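Blo t 1 allergen (Blomia tropicalis, PDB 5JT8) is a mite allergen of the papain family of cysteine proteases, probably cleaving peptide bonds once its inhibitory propeptide has been removed. Local coordinates at residues Q229-H234 with N326-A331; P249-M254 with D280-L285. All coordinates share one frame; numbering follows the deposited sequence. Where two conformers were deposited one is given.

Interaction 1 (Q229-H234 with N326-A331). Unlike the reference sequence in segment 229-234: His234 (reference Gln). Unlike the reference sequence in segment 326-331: Tyr327 (reference Phe).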
ATOM      1  N   GLN A 229      -1.485  11.029 -12.729  1.00 27.60           N
ATOM      2  CA  GLN A 229      -0.922  10.423 -13.936  1.00 27.89           C
ATOM      3  C   GLN A 229      -0.213   9.132 -13.596  1.00 25.44           C
ATOM      4  O   GLN A 229       0.641   9.098 -12.717  1.00 25.35           O
ATOM      5  CB  GLN A 229       0.047  11.384 -14.636  1.00 23.04           C
ATOM      6  CG  GLN A 229       0.802  10.749 -15.832  1.00 33.47           C
ATOM      7  CD  GLN A 229      -0.099  10.495 -17.041  1.00 32.27           C
ATOM      8  OE1 GLN A 229      -0.766  11.411 -17.534  1.00 31.51           O
ATOM      9  NE2 GLN A 229      -0.122   9.248 -17.521  1.00 23.32           N
ATOM     10  N   GLN A 230      -0.571   8.072 -14.300  1.00 23.70           N
ATOM     11  CA  GLN A 230       0.069   6.779 -14.109  1.00 24.23           C
ATOM     12  C   GLN A 230       1.221   6.636 -15.056  1.00 26.26           C
ATOM     13  O   GLN A 230       1.042   6.824 -16.258  1.00 30.85           O
ATOM     14  CB  GLN A 230      -0.918   5.657 -14.339  1.00 21.01           C
ATOM     15  CG  GLN A 230      -0.286   4.298 -14.536  1.00 32.18           C
ATOM     16  CD  GLN A 230      -1.307   3.184 -14.380  1.00 39.97           C
ATOM     17  OE1 GLN A 230      -2.354   3.385 -13.780  1.00 46.21           O
ATOM     18  NE2 GLN A 230      -1.012   2.016 -14.928  1.00 35.84           N
ATOM     19  N   LEU A 231       2.397   6.309 -14.529  1.00 26.08           N
ATOM     20  CA  LEU A 231       3.588   6.189 -15.362  1.00 22.36           C
ATOM     21  C   LEU A 231       3.538   4.928 -16.244  1.00 27.29           C
ATOM     22  O   LEU A 231       2.741   4.007 -16.021  1.00 24.93           O
ATOM     23  CB  LEU A 231       4.865   6.167 -14.506  1.00 20.95           C
ATOM     24  CG  LEU A 231       5.257   7.368 -13.620  1.00 26.41           C
ATOM     25  CD1 LEU A 231       6.654   7.132 -13.007  1.00 28.25           C
ATOM     26  CD2 LEU A 231       5.238   8.695 -14.377  1.00 21.79           C
ATOM     27  N   ARG A 232       4.395   4.929 -17.261  1.00 25.37           N
ATOM     28  CA  ARG A 232       4.606   3.797 -18.158  1.00 27.85           C
ATOM     29  C   ARG A 232       4.838   2.495 -17.382  1.00 27.27           C
ATOM     30  O   ARG A 232       5.556   2.498 -16.384  1.00 22.49           O
ATOM     31  CB  ARG A 232       5.803   4.115 -19.062  1.00 32.40           C
ATOM     32  CG  ARG A 232       6.366   2.959 -19.836  1.00 44.77           C
ATOM     33  CD  ARG A 232       7.650   3.371 -20.543  1.00 49.65           C
ATOM     34  NE  ARG A 232       8.294   2.209 -21.136  1.00 58.31           N
ATOM     35  CZ  ARG A 232       9.312   1.554 -20.591  1.00 62.05           C
ATOM     36  NH1 ARG A 232       9.840   1.962 -19.446  1.00 63.27           N
ATOM     37  NH2 ARG A 232       9.819   0.497 -21.205  1.00 68.29           N
ATOM     38  N   TYR A 233       4.202   1.409 -17.823  1.00 30.87           N
ATOM     39  CA  TYR A 233       4.437   0.073 -17.278  1.00 32.94           C
ATOM     40  C   TYR A 233       5.927  -0.234 -17.321  1.00 34.38           C
ATOM     41  O   TYR A 233       6.599   0.101 -18.300  1.00 28.74           O
ATOM     42  CB  TYR A 233       3.641  -0.984 -18.067  1.00 33.81           C
ATOM     43  CG  TYR A 233       3.681  -2.386 -17.468  1.00 37.72           C
ATOM     44  CD1 TYR A 233       2.921  -2.707 -16.346  1.00 35.60           C
ATOM     45  CD2 TYR A 233       4.475  -3.395 -18.033  1.00 32.76           C
ATOM     46  CE1 TYR A 233       2.949  -3.994 -15.792  1.00 37.24           C
ATOM     47  CE2 TYR A 233       4.507  -4.679 -17.488  1.00 35.72           C
ATOM     48  CZ  TYR A 233       3.744  -4.969 -16.365  1.00 40.54           C
ATOM     49  OH  TYR A 233       3.771  -6.233 -15.812  1.00 45.70           O
ATOM     50  N   HIS A 234       6.450  -0.844 -16.258  1.00 32.08           N
ATOM     51  CA  HIS A 234       7.892  -1.101 -16.151  1.00 42.19           C
ATOM     52  C   HIS A 234       8.721   0.183 -16.234  1.00 39.86           C
ATOM     53  O   HIS A 234       9.743   0.210 -16.915  1.00 44.96           O
ATOM     54  CB  HIS A 234       8.391  -2.059 -17.252  1.00 38.55           C
ATOM     55  CG  HIS A 234       8.165  -3.510 -16.963  1.00 40.23           C
ATOM     56  ND1 HIS A 234       7.492  -3.958 -15.848  1.00 44.71           N
ATOM     57  CD2 HIS A 234       8.525  -4.618 -17.655  1.00 48.02           C
ATOM     58  CE1 HIS A 234       7.445  -5.280 -15.863  1.00 45.88           C
ATOM     59  NE2 HIS A 234       8.063  -5.705 -16.952  1.00 48.04           N
ATOM     60  N   ASN A 326       5.774  -1.500 -11.753  1.00 26.37           N
ATOM     61  CA  ASN A 326       4.763  -1.833 -12.754  1.00 30.22           C
ATOM     62  C   ASN A 326       3.730  -0.723 -12.929  1.00 30.41           C
ATOM     63  O   ASN A 326       3.426  -0.326 -14.049  1.00 23.90           O
ATOM     64  CB  ASN A 326       4.057  -3.152 -12.399  1.00 34.72           C
ATOM     65  CG  ASN A 326       4.958  -4.372 -12.581  1.00 36.56           C
ATOM     66  OD1 ASN A 326       6.056  -4.269 -13.129  1.00 34.00           O
ATOM     67  ND2 ASN A 326       4.477  -5.539 -12.150  1.00 27.11           N
ATOM     68  N   TYR A 327       3.212  -0.216 -11.815  1.00 27.26           N
ATOM     69  CA  TYR A 327       2.063   0.685 -11.833  1.00 23.63           C
ATOM     70  C   TYR A 327       2.239   1.843 -10.876  1.00 21.62           C
ATOM     71  O   TYR A 327       1.654   1.874  -9.786  1.00 24.24           O
ATOM     72  CB  TYR A 327       0.774  -0.059 -11.467  1.00 21.10           C
ATOM     73  CG  TYR A 327       0.491  -1.266 -12.312  1.00 30.83           C
ATOM     74  CD1 TYR A 327       0.039  -1.132 -13.622  1.00 32.29           C
ATOM     75  CD2 TYR A 327       0.662  -2.547 -11.802  1.00 22.72           C
ATOM     76  CE1 TYR A 327      -0.239  -2.244 -14.397  1.00 39.50           C
ATOM     77  CE2 TYR A 327       0.398  -3.661 -12.572  1.00 28.67           C
ATOM     78  CZ  TYR A 327      -0.050  -3.504 -13.868  1.00 35.36           C
ATOM     79  OH  TYR A 327      -0.318  -4.610 -14.625  1.00 35.64           O
ATOM     80  N   VAL A 328       3.036   2.809 -11.294  1.00 27.12           N
ATOM     81  CA  VAL A 328       3.353   3.933 -10.455  1.00 24.94           C
ATOM     82  C   VAL A 328       2.496   5.129 -10.861  1.00 29.31           C
ATOM     83  O   VAL A 328       2.431   5.482 -12.048  1.00 29.67           O
ATOM     84  CB  VAL A 328       4.834   4.269 -10.557  1.00 26.71           C
ATOM     85  CG1 VAL A 328       5.188   5.425  -9.634  1.00 24.64           C
ATOM     86  CG2 VAL A 328       5.665   3.017 -10.218  1.00 28.28           C
ATOM     87  N   THR A 329       1.843   5.742  -9.877  1.00 26.57           N
ATOM     88  CA  THR A 329       0.913   6.836 -10.140  1.00 25.30           C
ATOM     89  C   THR A 329       1.167   7.996  -9.216  1.00 25.28           C
ATOM     90  O   THR A 329       1.241   7.805  -8.006  1.00 25.43           O
ATOM     91  CB  THR A 329      -0.547   6.402  -9.945  1.00 30.35           C
ATOM     92  OG1 THR A 329      -0.851   5.328 -10.835  1.00 29.00           O
ATOM     93  CG2 THR A 329      -1.507   7.586 -10.195  1.00 28.10           C
ATOM     94  N   TYR A 330       1.287   9.202  -9.770  1.00 21.93           N
ATOM     95  CA  TYR A 330       1.378  10.393  -8.925  1.00 24.68           C
ATOM     96  C   TYR A 330       0.114  11.255  -9.059  1.00 27.11           C
ATOM     97  O   TYR A 330      -0.689  11.069  -9.979  1.00 28.98           O
ATOM     98  CB  TYR A 330       2.636  11.212  -9.266  1.00 22.75           C
ATOM     99  CG  TYR A 330       2.660  11.868 -10.659  1.00 25.77           C
ATOM    100  CD1 TYR A 330       3.192  11.204 -11.752  1.00 23.47           C
ATOM    101  CD2 TYR A 330       2.189  13.165 -10.856  1.00 25.10           C
ATOM    102  CE1 TYR A 330       3.247  11.803 -13.011  1.00 27.16           C
ATOM    103  CE2 TYR A 330       2.252  13.779 -12.108  1.00 22.81           C
ATOM    104  CZ  TYR A 330       2.784  13.083 -13.181  1.00 26.03           C
ATOM    105  OH  TYR A 330       2.857  13.663 -14.426  1.00 26.04           O
ATOM    106  N   ALA A 331      -0.080  12.172  -8.121  1.00 20.67           N
ATOM    107  CA  ALA A 331      -1.218  13.068  -8.193  1.00 21.34           C
ATOM    108  C   ALA A 331      -0.759  14.514  -8.129  1.00 24.90           C
ATOM    109  O   ALA A 331       0.400  14.802  -7.811  1.00 30.35           O
ATOM    110  CB  ALA A 331      -2.222  12.772  -7.059  1.00 26.52           C
TER
HETATM  111  O   HOH W   1       1.868   1.579 -15.413  1.00 30.73           O
HETATM  112  O   HOH W   2       4.840   2.358 -13.745  1.00 27.64           O
HETATM  113  O   HOH W   3       1.177  -6.952 -14.155  1.00 48.08           O
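Leu231 N donates to Val328 O over a short 2.6 Å, running almost straight along the carbonyl direction. Two residues back, Gln229 and Tyr330 form the hydrogen-bonded pair of the antiparallel strands, Gln229 N giving to Tyr330 O (2.9 Å) and Tyr330 N to Gln229 O (3.0 Å). Beyond Leu231 the direct strand bonding ends and waters fill in: one accepts from Val328 N and lies next to Arg232 O, while another bridges the hydroxyls of Tyr233 and Tyr327. Asn326 ND2 donates to Asp276 O and OD1 accepts from Asn320 ND2; OD1 also takes a weak, bent bond from His234 ND1 at the imidazole edge (3.1 Å). In papain-like proteases this strand pair lies where the chain passes between the helical and the beta-rich lobe; here helix 187-196 packs on Gln230 and Thr329, and helix 237-247 on Leu231 and Val328. Tyr330 CG sits between its backbone N and carbonyl carbon (chi1 67°), which brings one ring face over Gln229 CA, with Gln229 CB 3.5 Å from Tyr330 CZ. Leu231 CD2 meets the edge of that ring at Tyr330 CE1 (3.9 Å), and the Leu231 side chain crosses Val328 obliquely, CD1 nearest its CG1. Farther along, the Tyr233 and Tyr327 rings meet obliquely, planes 58° apart; Lys98 makes a cation-pi contact with Tyr233.

Interaction 2 (P249-M254 with D280-L285)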
ATOM      1  N   PRO A 249       5.191  11.832  -2.998  1.00 26.98           N
ATOM      2  CA  PRO A 249       5.009  10.387  -2.827  1.00 27.57           C
ATOM      3  C   PRO A 249       4.067   9.817  -3.880  1.00 32.29           C
ATOM      4  O   PRO A 249       3.126  10.507  -4.309  1.00 26.82           O
ATOM      5  CB  PRO A 249       4.414  10.276  -1.425  1.00 26.39           C
ATOM      6  CG  PRO A 249       5.065  11.435  -0.689  1.00 30.46           C
ATOM      7  CD  PRO A 249       5.094  12.554  -1.718  1.00 26.74           C
ATOM      8  N   VAL A 250       4.350   8.593  -4.316  1.00 26.92           N
ATOM      9  CA  VAL A 250       3.595   7.969  -5.392  1.00 22.11           C
ATOM     10  C   VAL A 250       2.985   6.639  -4.948  1.00 21.51           C
ATOM     11  O   VAL A 250       3.538   5.954  -4.088  1.00 22.74           O
ATOM     12  CB  VAL A 250       4.491   7.743  -6.630  1.00 26.38           C
ATOM     13  CG1 VAL A 250       5.034   9.093  -7.143  1.00 20.21           C
ATOM     14  CG2 VAL A 250       5.634   6.789  -6.310  1.00 22.42           C
ATOM     15  N   VAL A 251       1.829   6.306  -5.513  1.00 19.38           N
ATOM     16  CA  VAL A 251       1.219   4.987  -5.338  1.00 21.49           C
ATOM     17  C   VAL A 251       1.937   4.003  -6.234  1.00 22.06           C
ATOM     18  O   VAL A 251       2.234   4.316  -7.390  1.00 25.38           O
ATOM     19  CB  VAL A 251      -0.283   4.972  -5.707  1.00 24.71           C
ATOM     20  CG1 VAL A 251      -0.862   3.557  -5.575  1.00 22.03           C
ATOM     21  CG2 VAL A 251      -1.055   5.945  -4.851  1.00 26.22           C
ATOM     22  N   ILE A 252       2.237   2.826  -5.698  1.00 25.26           N
ATOM     23  CA  ILE A 252       2.696   1.707  -6.505  1.00 27.03           C
ATOM     24  C   ILE A 252       1.850   0.471  -6.204  1.00 25.59           C
ATOM     25  O   ILE A 252       1.238   0.357  -5.153  1.00 25.90           O
ATOM     26  CB  ILE A 252       4.189   1.353  -6.253  1.00 22.78           C
ATOM     27  CG1 ILE A 252       4.394   0.932  -4.797  1.00 21.42           C
ATOM     28  CG2 ILE A 252       5.104   2.530  -6.570  1.00 22.15           C
ATOM     29  CD1 ILE A 252       5.690   0.163  -4.557  1.00 23.76           C
ATOM     30  N   TYR A 253       1.806  -0.445  -7.157  1.00 24.48           N
ATOM     31  CA  TYR A 253       1.154  -1.729  -6.962  0.51 32.04           C
ATOM     32  C   TYR A 253       2.187  -2.821  -6.996  1.00 38.48           C
ATOM     33  O   TYR A 253       2.996  -2.881  -7.920  1.00 40.04           O
ATOM     34  CB  TYR A 253       0.106  -1.981  -8.028  0.51 32.88           C
ATOM     35  CG  TYR A 253      -1.248  -1.469  -7.650  0.51 31.31           C
ATOM     36  CD1 TYR A 253      -1.528  -0.117  -7.701  0.51 25.68           C
ATOM     37  CD2 TYR A 253      -2.247  -2.338  -7.229  0.51 32.56           C
ATOM     38  CE1 TYR A 253      -2.763   0.357  -7.359  0.51 30.45           C
ATOM     39  CE2 TYR A 253      -3.497  -1.866  -6.881  0.51 34.62           C
ATOM     40  CZ  TYR A 253      -3.750  -0.512  -6.950  0.51 31.56           C
ATOM     41  OH  TYR A 253      -4.986  -0.015  -6.608  0.51 34.14           O
ATOM     42  N   MET A 254       2.174  -3.679  -5.988  1.00 31.70           N
ATOM     43  CA  MET A 254       3.182  -4.707  -5.924  1.00 36.62           C
ATOM     44  C   MET A 254       2.646  -6.021  -5.362  1.00 36.43           C
ATOM     45  O   MET A 254       1.443  -6.194  -5.170  1.00 34.26           O
ATOM     46  CB  MET A 254       4.387  -4.199  -5.117  1.00 37.20           C
ATOM     47  CG  MET A 254       4.030  -3.339  -3.936  1.00 36.89           C
ATOM     48  SD  MET A 254       3.548  -4.382  -2.561  1.00 41.71           S
ATOM     49  CE  MET A 254       5.001  -5.435  -2.471  1.00 33.76           C
ATOM     50  N   ASP A 280      -0.915  -7.525  -6.026  1.00 34.02           N
ATOM     51  CA  ASP A 280      -2.166  -7.606  -5.262  1.00 32.78           C
ATOM     52  C   ASP A 280      -2.217  -6.618  -4.101  1.00 30.97           C
ATOM     53  O   ASP A 280      -3.118  -6.672  -3.275  1.00 39.20           O
ATOM     54  CB  ASP A 280      -2.408  -9.027  -4.724  1.00 31.24           C
ATOM     55  CG  ASP A 280      -1.280  -9.535  -3.828  1.00 35.37           C
ATOM     56  OD1 ASP A 280      -0.327  -8.780  -3.533  1.00 36.56           O
ATOM     57  OD2 ASP A 280      -1.357 -10.711  -3.409  1.00 38.34           O
ATOM     58  N   HIS A 281      -1.262  -5.704  -4.040  1.00 31.32           N
ATOM     59  CA  HIS A 281      -1.226  -4.772  -2.923  1.00 26.01           C
ATOM     60  C   HIS A 281      -0.779  -3.400  -3.378  1.00 30.65           C
ATOM     61  O   HIS A 281       0.208  -3.283  -4.097  1.00 30.17           O
ATOM     62  CB  HIS A 281      -0.295  -5.306  -1.851  1.00 26.44           C
ATOM     63  CG  HIS A 281      -0.318  -4.530  -0.572  1.00 27.65           C
ATOM     64  ND1 HIS A 281      -1.484  -4.094   0.017  1.00 29.43           N
ATOM     65  CD2 HIS A 281       0.686  -4.158   0.257  1.00 26.31           C
ATOM     66  CE1 HIS A 281      -1.195  -3.461   1.139  1.00 29.31           C
ATOM     67  NE2 HIS A 281       0.113  -3.492   1.311  1.00 26.54           N
ATOM     68  N   ALA A 282      -1.505  -2.368  -2.958  1.00 24.60           N
ATOM     69  CA  ALA A 282      -1.118  -0.985  -3.239  1.00 24.42           C
ATOM     70  C   ALA A 282      -0.429  -0.364  -2.034  1.00 29.07           C
ATOM     71  O   ALA A 282      -0.908  -0.501  -0.922  1.00 26.32           O
ATOM     72  CB  ALA A 282      -2.325  -0.153  -3.618  1.00 23.51           C
ATOM     73  N   VAL A 283       0.691   0.319  -2.263  1.00 27.32           N
ATOM     74  CA  VAL A 283       1.384   1.047  -1.193  1.00 25.70           C
ATOM     75  C   VAL A 283       1.952   2.342  -1.766  1.00 25.24           C
ATOM     76  O   VAL A 283       1.647   2.690  -2.906  1.00 23.37           O
ATOM     77  CB  VAL A 283       2.514   0.223  -0.557  1.00 23.43           C
ATOM     78  CG1 VAL A 283       1.957  -1.002   0.173  1.00 24.84           C
ATOM     79  CG2 VAL A 283       3.554  -0.196  -1.621  1.00 23.39           C
ATOM     80  N   ILE A 284       2.791   3.024  -0.993  1.00 26.70           N
ATOM     81  CA  ILE A 284       3.345   4.322  -1.375  1.00 25.93           C
ATOM     82  C   ILE A 284       4.872   4.326  -1.312  1.00 25.46           C
ATOM     83  O   ILE A 284       5.453   3.863  -0.333  1.00 25.89           O
ATOM     84  CB  ILE A 284       2.797   5.447  -0.438  1.00 24.91           C
ATOM     85  CG1 ILE A 284       1.264   5.550  -0.561  1.00 21.85           C
ATOM     86  CG2 ILE A 284       3.454   6.790  -0.717  1.00 26.31           C
ATOM     87  CD1 ILE A 284       0.630   6.388   0.568  1.00 22.45           C
ATOM     88  N   LEU A 285       5.516   4.846  -2.354  1.00 25.67           N
ATOM     89  CA  LEU A 285       6.943   5.155  -2.289  1.00 22.99           C
ATOM     90  C   LEU A 285       7.105   6.572  -1.785  1.00 25.10           C
ATOM     91  O   LEU A 285       6.501   7.496  -2.328  1.00 25.56           O
ATOM     92  CB  LEU A 285       7.615   5.005  -3.654  1.00 20.84           C
ATOM     93  CG  LEU A 285       7.697   3.625  -4.307  1.00 21.03           C
ATOM     94  CD1 LEU A 285       8.343   3.731  -5.693  1.00 20.70           C
ATOM     95  CD2 LEU A 285       8.502   2.696  -3.402  1.00 26.98           C
TER
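Ile252 and Val283 meet at the apolar centre of this antiparallel pair, where Ile252 CG1 presses on Val283 CG2 at 3.5 Å, tighter than usual van der Waals contact. The first torsion of Ile252 (chi1 62°) places CG1 between backbone N and carbonyl carbon, over the valine, and turns CG2 to Leu285, 3.6 Å from its CD1. Leu285 crosses Ile252 at about a right angle, and its CB also touches Val250 CG2. Met254 extends the same face, CG lying 3.9 Å from Val283 CG2, before its chain bends to bring SD alongside His281. The sulfur stands oblique to the imidazole, 5.0 Å from the ring centroid. Helix 237-247 covers Val250 and Leu285.

On the other face of the sheet the Tyr253 ring, in the conformer described, lies over Ala282, CB being 3.8 Å from the ring centroid and 16° off its normal; this CH-pi contact need not hold in the second deposited conformer. The Tyr253 hydroxyl is bound by Gly185 O and Ser187 N. Pro249 CB packs on Ile284 CG2 at the far end, against helix 139-154.

Paired backbone bonds join Val250 with Leu285 and Ile252 with Val283. At the polar edge Met254 N donates to His281 O, while Met254 O receives two donors, Asp280 N (2.8 Å) and His281 N (3.0 Å). Asp280 OD2 is held by Ser257 and by Ser84 of helix 80-88, probably part of the propeptide. Two residues facing one make a classic beta bulge; it includes His281, whose NE2 bonds to Asn301 OD1 and whose ring stacks on Trp303 beside Gln131, surroundings consistent with the active-site histidine of papain-like proteases.

Following the chain from its N terminus, segment 229-234 comes first, then helix 237-247, then strand 250-254. A 25-residue excursion leads to 280-285, where interaction 2 closes its loop as an antiparallel pairing within the larger sheet, across a long connection. Only after strands 294-300 and 312-316 does the chain reach 326-331 and close the 91-residue loop of interaction 1, inside which interaction 2 is nested. The two contacts touch, their centres about 10 Å apart: Thr329 N probably donates to Val251 O (2.9 Å), and Val328 packs on Val250 and Ile252. The C-terminal strand is thereby tied both to strand 227-230 and to strand 250-254 of the larger sheet.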